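Local structure of 5' nucleotidase family protein (Staphylococcus aureus subsp. aureus, 4Q7F) at residues A[315-320]-A[376-381]; A[363-368]-A[383-388]. The protein is a 5' nucleotidase family protein that pairs a metal-binding calcineurin-like phosphoesterase domain with a 5'-nucleotidase C-terminal domain. All coordinates share one frame; numbering follows the deposited sequence.

Interaction 1 (A[315-320]-A[376-381]); sequences DWLDYE and TMRDVI
Asp318 OD1 accepts a hydrogen bond from Arg378 NH2 at 2.8 Å, nearly straight at 173°, as part of a salt bridge, and a second proton from a water. The nitrogen sees its partner within the guanidinium plane, whereas OD1 is met from above the carboxylate plane. The water also donates to Thr376 OG1 and accepts from Arg378 NE, so it ties both side chains to the aspartate. Arg40 holds Asp318 OD2, and Glu314 adds a second carboxylate to Arg378 NH2. Leu317 CB lies over one guanidinium face, 3.7 Å from Arg378 NH2. The contact sets the C-terminal end of helix 304-317 and the start of strand 320-323 against the first turn of helix 377-383. Thr376, the N-cap residue, pairs with Glu320 as an antiparallel non-hydrogen-bonded bridge; Asp379 OD2 accepts from both Thr376 N and Thr376 OG1, the bond from N being one half of a capping box. Two amides of that first turn point back across: Arg378 N reaches Leu317 O at 2.9 Å, and Met377 N reaches Tyr319 O at 3.0 Å. On the apolar side the Met377 chain, a selenomethionine bent at chi2 and chi3 (52° and 83°), lays CG over the six-membered ring of Trp316, 3.7 Å from its centroid, a CH-pi contact with SE oblique to the ring. Ile381 CD1 touches Trp316 CZ3 at 3.7 Å and Leu317 CD2 at 3.8 Å.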
# COMPACT_ATOMS: atom_id res chain seq x y z
N ASP A 315 3.25 -21.67 -12.09
CA ASP A 315 2.47 -22.90 -12.08
C ASP A 315 1.31 -22.79 -11.06
O ASP A 315 0.17 -23.12 -11.36
CB ASP A 315 3.35 -24.12 -11.80
CG ASP A 315 4.27 -24.46 -12.98
OD1 ASP A 315 4.17 -23.86 -14.08
OD2 ASP A 315 5.11 -25.36 -12.81
N TRP A 316 1.62 -22.30 -9.86
CA TRP A 316 0.62 -22.13 -8.82
C TRP A 316 -0.43 -21.13 -9.26
O TRP A 316 -1.62 -21.35 -9.08
CB TRP A 316 1.29 -21.69 -7.52
CG TRP A 316 0.40 -21.57 -6.37
CD1 TRP A 316 -0.14 -22.60 -5.64
CD2 TRP A 316 -0.02 -20.36 -5.72
NE1 TRP A 316 -0.89 -22.09 -4.60
CE2 TRP A 316 -0.83 -20.73 -4.63
CE3 TRP A 316 0.21 -19.00 -5.97
CZ2 TRP A 316 -1.43 -19.78 -3.79
CZ3 TRP A 316 -0.37 -18.07 -5.15
CH2 TRP A 316 -1.17 -18.45 -4.06
N LEU A 317 0.02 -20.02 -9.86
CA LEU A 317 -0.90 -19.01 -10.34
C LEU A 317 -1.84 -19.53 -11.42
O LEU A 317 -2.96 -19.04 -11.55
CB LEU A 317 -0.13 -17.79 -10.82
CG LEU A 317 0.50 -17.00 -9.67
CD1 LEU A 317 1.37 -15.90 -10.21
CD2 LEU A 317 -0.59 -16.41 -8.76
N ASP A 318 -1.41 -20.53 -12.17
CA ASP A 318 -2.24 -21.11 -13.23
C ASP A 318 -3.23 -22.15 -12.74
O ASP A 318 -4.06 -22.62 -13.52
CB ASP A 318 -1.35 -21.73 -14.32
CG ASP A 318 -0.64 -20.69 -15.16
OD1 ASP A 318 -1.11 -19.52 -15.19
OD2 ASP A 318 0.39 -21.03 -15.80
N TYR A 319 -3.16 -22.51 -11.45
CA TYR A 319 -4.03 -23.52 -10.89
C TYR A 319 -5.48 -23.11 -11.12
O TYR A 319 -5.87 -22.00 -10.77
CB TYR A 319 -3.77 -23.74 -9.40
CG TYR A 319 -4.72 -24.75 -8.79
CD1 TYR A 319 -4.48 -26.11 -8.89
CD2 TYR A 319 -5.88 -24.33 -8.14
CE1 TYR A 319 -5.37 -27.04 -8.35
CE2 TYR A 319 -6.77 -25.25 -7.60
CZ TYR A 319 -6.50 -26.60 -7.70
OH TYR A 319 -7.38 -27.50 -7.16
N GLU A 320 -6.25 -24.01 -11.72
CA GLU A 320 -7.65 -23.72 -12.02
C GLU A 320 -8.56 -23.89 -10.81
O GLU A 320 -8.62 -24.96 -10.20
CB GLU A 320 -8.11 -24.60 -13.19
CG GLU A 320 -9.58 -24.40 -13.53
CD GLU A 320 -9.99 -25.11 -14.81
OE1 GLU A 320 -9.17 -25.22 -15.75
OE2 GLU A 320 -11.17 -25.52 -14.87
N THR A 376 -8.47 -18.87 -12.58
CA THR A 376 -7.25 -19.44 -11.99
C THR A 376 -6.88 -18.65 -10.72
O THR A 376 -7.46 -17.60 -10.44
CB THR A 376 -6.07 -19.36 -12.98
OG1 THR A 376 -5.78 -17.99 -13.25
CG2 THR A 376 -6.40 -20.09 -14.29
N MSE A 377 -5.91 -19.16 -9.97
CA MSE A 377 -5.43 -18.50 -8.74
C MSE A 377 -5.02 -17.06 -9.08
O MSE A 377 -5.32 -16.12 -8.33
CB MSE A 377 -4.30 -19.35 -8.15
CG MSE A 377 -3.72 -18.79 -6.86
SE MSE A 377 -5.11 -18.39 -5.49
CE MSE A 377 -5.17 -20.25 -4.86
N ARG A 378 -4.36 -16.91 -10.23
CA ARG A 378 -3.90 -15.60 -10.76
C ARG A 378 -5.05 -14.59 -10.78
O ARG A 378 -4.91 -13.47 -10.33
CB ARG A 378 -3.37 -15.77 -12.20
CG ARG A 378 -2.65 -14.54 -12.79
CD ARG A 378 -2.22 -14.73 -14.25
NE ARG A 378 -1.46 -15.96 -14.41
CZ ARG A 378 -0.15 -16.07 -14.26
NH1 ARG A 378 0.61 -15.00 -13.99
NH2 ARG A 378 0.40 -17.26 -14.40
N ASP A 379 -6.18 -15.02 -11.32
CA ASP A 379 -7.36 -14.16 -11.43
C ASP A 379 -7.94 -13.78 -10.08
O ASP A 379 -8.34 -12.64 -9.89
CB ASP A 379 -8.40 -14.85 -12.30
CG ASP A 379 -7.82 -15.28 -13.64
OD1 ASP A 379 -7.28 -14.42 -14.35
OD2 ASP A 379 -7.90 -16.47 -13.97
N VAL A 380 -7.99 -14.72 -9.15
CA VAL A 380 -8.54 -14.46 -7.82
C VAL A 380 -7.71 -13.41 -7.10
O VAL A 380 -8.25 -12.48 -6.48
CB VAL A 380 -8.61 -15.74 -6.96
CG1 VAL A 380 -8.94 -15.40 -5.51
CG2 VAL A 380 -9.62 -16.74 -7.52
N ILE A 381 -6.39 -13.57 -7.16
CA ILE A 381 -5.48 -12.65 -6.49
C ILE A 381 -5.57 -11.24 -7.10
O ILE A 381 -5.60 -10.26 -6.36
CB ILE A 381 -4.02 -13.15 -6.51
CG1 ILE A 381 -3.90 -14.47 -5.72
CG2 ILE A 381 -3.14 -12.10 -5.87
CD1 ILE A 381 -2.53 -15.14 -5.74
O HOH W 1 -3.29 -17.91 -14.98

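Interaction 2 (A[363-368]-A[383-388]). With 3D1 ((2R,3S,5R)-5-(6-amino-9H-purin-9-yl)-tetrahydro-2-(hydroxymethyl)furan-3-ol), chain D.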
# COMPACT_ATOMS: atom_id res chain seq x y z
N ALA A 363 -14.53 -2.65 -2.44
CA ALA A 363 -13.95 -1.73 -3.39
C ALA A 363 -13.64 -2.57 -4.62
O ALA A 363 -13.65 -3.80 -4.56
CB ALA A 363 -12.68 -1.12 -2.83
N LEU A 364 -13.46 -1.90 -5.76
CA LEU A 364 -12.97 -2.57 -6.96
C LEU A 364 -11.48 -2.21 -6.97
O LEU A 364 -11.10 -1.04 -7.16
CB LEU A 364 -13.65 -2.07 -8.22
CG LEU A 364 -13.17 -2.77 -9.50
CD1 LEU A 364 -13.60 -4.23 -9.51
CD2 LEU A 364 -13.70 -2.04 -10.71
N PHE A 365 -10.63 -3.19 -6.73
CA PHE A 365 -9.18 -2.93 -6.68
C PHE A 365 -8.55 -2.67 -8.08
O PHE A 365 -9.07 -3.08 -9.11
CB PHE A 365 -8.47 -4.02 -5.85
CG PHE A 365 -8.98 -4.11 -4.43
CD1 PHE A 365 -8.73 -3.08 -3.52
CD2 PHE A 365 -9.72 -5.21 -4.00
CE1 PHE A 365 -9.19 -3.15 -2.21
CE2 PHE A 365 -10.20 -5.27 -2.69
CZ PHE A 365 -9.93 -4.25 -1.80
N ASP A 366 -7.42 -1.97 -8.09
CA ASP A 366 -6.79 -1.57 -9.36
C ASP A 366 -6.49 -2.69 -10.34
O ASP A 366 -6.61 -2.52 -11.54
CB ASP A 366 -5.57 -0.70 -9.09
CG ASP A 366 -5.97 0.67 -8.57
OD1 ASP A 366 -6.86 1.30 -9.19
OD2 ASP A 366 -5.41 1.12 -7.55
N SER A 367 -6.14 -3.86 -9.81
CA SER A 367 -5.85 -5.02 -10.65
C SER A 367 -7.10 -5.91 -10.93
O SER A 367 -7.00 -6.99 -11.54
CB SER A 367 -4.79 -5.85 -9.94
OG SER A 367 -5.21 -6.15 -8.60
N ALA A 368 -8.28 -5.44 -10.51
CA ALA A 368 -9.50 -6.21 -10.64
C ALA A 368 -10.10 -6.15 -12.03
O ALA A 368 -10.86 -5.24 -12.34
CB ALA A 368 -10.54 -5.74 -9.62
N ASN A 383 -8.07 -9.86 -8.47
CA ASN A 383 -9.34 -9.25 -8.05
C ASN A 383 -9.42 -8.95 -6.54
O ASN A 383 -10.17 -8.08 -6.14
CB ASN A 383 -10.50 -10.07 -8.54
CG ASN A 383 -10.68 -9.91 -10.04
OD1 ASN A 383 -11.16 -8.88 -10.50
ND2 ASN A 383 -10.28 -10.91 -10.81
N TYR A 384 -8.64 -9.64 -5.73
CA TYR A 384 -8.60 -9.34 -4.29
C TYR A 384 -7.14 -9.44 -3.87
O TYR A 384 -6.75 -10.45 -3.31
CB TYR A 384 -9.46 -10.31 -3.45
CG TYR A 384 -9.96 -9.58 -2.24
CD1 TYR A 384 -9.12 -9.28 -1.19
CD2 TYR A 384 -11.25 -9.05 -2.22
CE1 TYR A 384 -9.56 -8.54 -0.11
CE2 TYR A 384 -11.69 -8.30 -1.14
CZ TYR A 384 -10.85 -8.05 -0.10
OH TYR A 384 -11.25 -7.29 0.96
N PRO A 385 -6.36 -8.36 -4.07
CA PRO A 385 -4.92 -8.41 -3.80
C PRO A 385 -4.48 -8.09 -2.38
O PRO A 385 -3.28 -7.99 -2.15
CB PRO A 385 -4.36 -7.36 -4.77
CG PRO A 385 -5.45 -6.33 -4.84
CD PRO A 385 -6.77 -7.04 -4.59
N PHE A 386 -5.41 -7.94 -1.44
CA PHE A 386 -5.01 -7.67 -0.06
C PHE A 386 -5.38 -8.83 0.85
O PHE A 386 -6.37 -9.53 0.59
CB PHE A 386 -5.63 -6.38 0.44
CG PHE A 386 -5.13 -5.17 -0.28
CD1 PHE A 386 -3.84 -4.68 -0.04
CD2 PHE A 386 -5.93 -4.49 -1.18
CE1 PHE A 386 -3.36 -3.57 -0.70
CE2 PHE A 386 -5.46 -3.37 -1.84
CZ PHE A 386 -4.19 -2.91 -1.60
N PRO A 387 -4.63 -9.02 1.95
CA PRO A 387 -5.00 -10.09 2.87
C PRO A 387 -6.03 -9.61 3.93
O PRO A 387 -5.79 -9.69 5.14
CB PRO A 387 -3.66 -10.50 3.46
CG PRO A 387 -2.83 -9.24 3.44
CD PRO A 387 -3.36 -8.38 2.33
N ASN A 388 -7.17 -9.14 3.47
CA ASN A 388 -8.24 -8.67 4.34
C ASN A 388 -9.18 -9.79 4.79
O ASN A 388 -9.52 -10.68 4.01
CB ASN A 388 -9.16 -7.72 3.62
CG ASN A 388 -8.49 -6.48 3.10
OD1 ASN A 388 -8.91 -5.95 2.05
ND2 ASN A 388 -7.49 -6.00 3.78
O5' 3D1 D . -2.85 4.56 2.72
C5' 3D1 D . -3.52 3.31 2.60
C4' 3D1 D . -2.53 2.17 2.47
O4' 3D1 D . -3.27 0.97 2.62
C1' 3D1 D . -3.33 0.22 1.41
N9 3D1 D . -4.71 -0.31 1.22
C4 3D1 D . -5.10 -1.44 1.78
N3 3D1 D . -4.49 -2.36 2.56
C2 3D1 D . -5.16 -3.45 2.99
N1 3D1 D . -6.46 -3.68 2.67
C6 3D1 D . -7.19 -2.84 1.89
N6 3D1 D . -8.49 -3.12 1.60
C5 3D1 D . -6.52 -1.62 1.40
N7 3D1 D . -6.84 -0.57 0.63
C8 3D1 D . -5.75 0.23 0.53
C2' 3D1 D . -2.79 1.13 0.31
C3' 3D1 D . -1.86 2.02 1.11
O3' 3D1 D . -0.59 1.35 1.25
O HOH W 2 -11.90 -5.94 -6.42
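Phe365 and Phe386 both turn CG away from the carbonyl carbon and beside the backbone N (chi1 -59° in Phe365), which swings their rings toward each other across the two loops. With Tyr384 they form an aromatic cluster in the C-terminal domain, at the wall of the pocket that holds 3D1. Two edge-to-face pairs define it. Phe365 presents its CE2 edge to the face of Tyr384, with ring planes at 76° and Phe365 CE2 3.7 Å from Tyr384 CE2. In the other pair, offset and with planes at 69°, Phe386 gives its edge to the face of Phe365, bringing Phe386 CD2 within 3.7 Å of Phe365 CE1. Phe365 is therefore edge donor to one ring and face acceptor to the other, consistent with a well-defined tilt. Pro385 CD packs obliquely on the same ring, 3.5 Å from Phe365 CD2, and Asn383 O lies at its edge. The backbones of the two loops are linked through a water that accepts from Phe365 N and donates to Asn383 O. At the end of the type I turn from Phe365 to Ala368, Ala368 CA lies 3.1 Å from Asn383 OD1, an oxygen that also accepts from Gly370 N; Asn383 ND2 is held by Asp379 O. Phe386 lays one face against the purine, with CD1 3.5 Å from 3D1 C2, while the Tyr384 side chain also touches Asn475 of strand 469-475. Asn388 reads the purine edge with both ends of its amide: OD1 accepts from 3D1 N6 at 2.9 Å, and ND2 donates to 3D1 N1 at 2.8 Å in a nearly straight bond.

Overall arrangement
The segments alternate along the chain, in the order 315-320, 363-368, 376-381, 383-388, and the two contact centres lie 15 Å apart. Helix 377-383 joins them: its first turns serve interaction 1, and its last residue, Asn383, begins the second segment of interaction 2. Interaction 1 sits toward the periphery, about 22 Å from the centre of the chain, where Arg40, Tyr82 and His86 of the phosphoesterase part also meet it. Interaction 2 is buried about 11 Å from that centre, beside 3D1, with the side chain of Phe386 about 8 Å from the manganese ion. One short helix thus leads from contacts with the phosphoesterase part to the loop that carries Phe386 and Asn388 of the pocket.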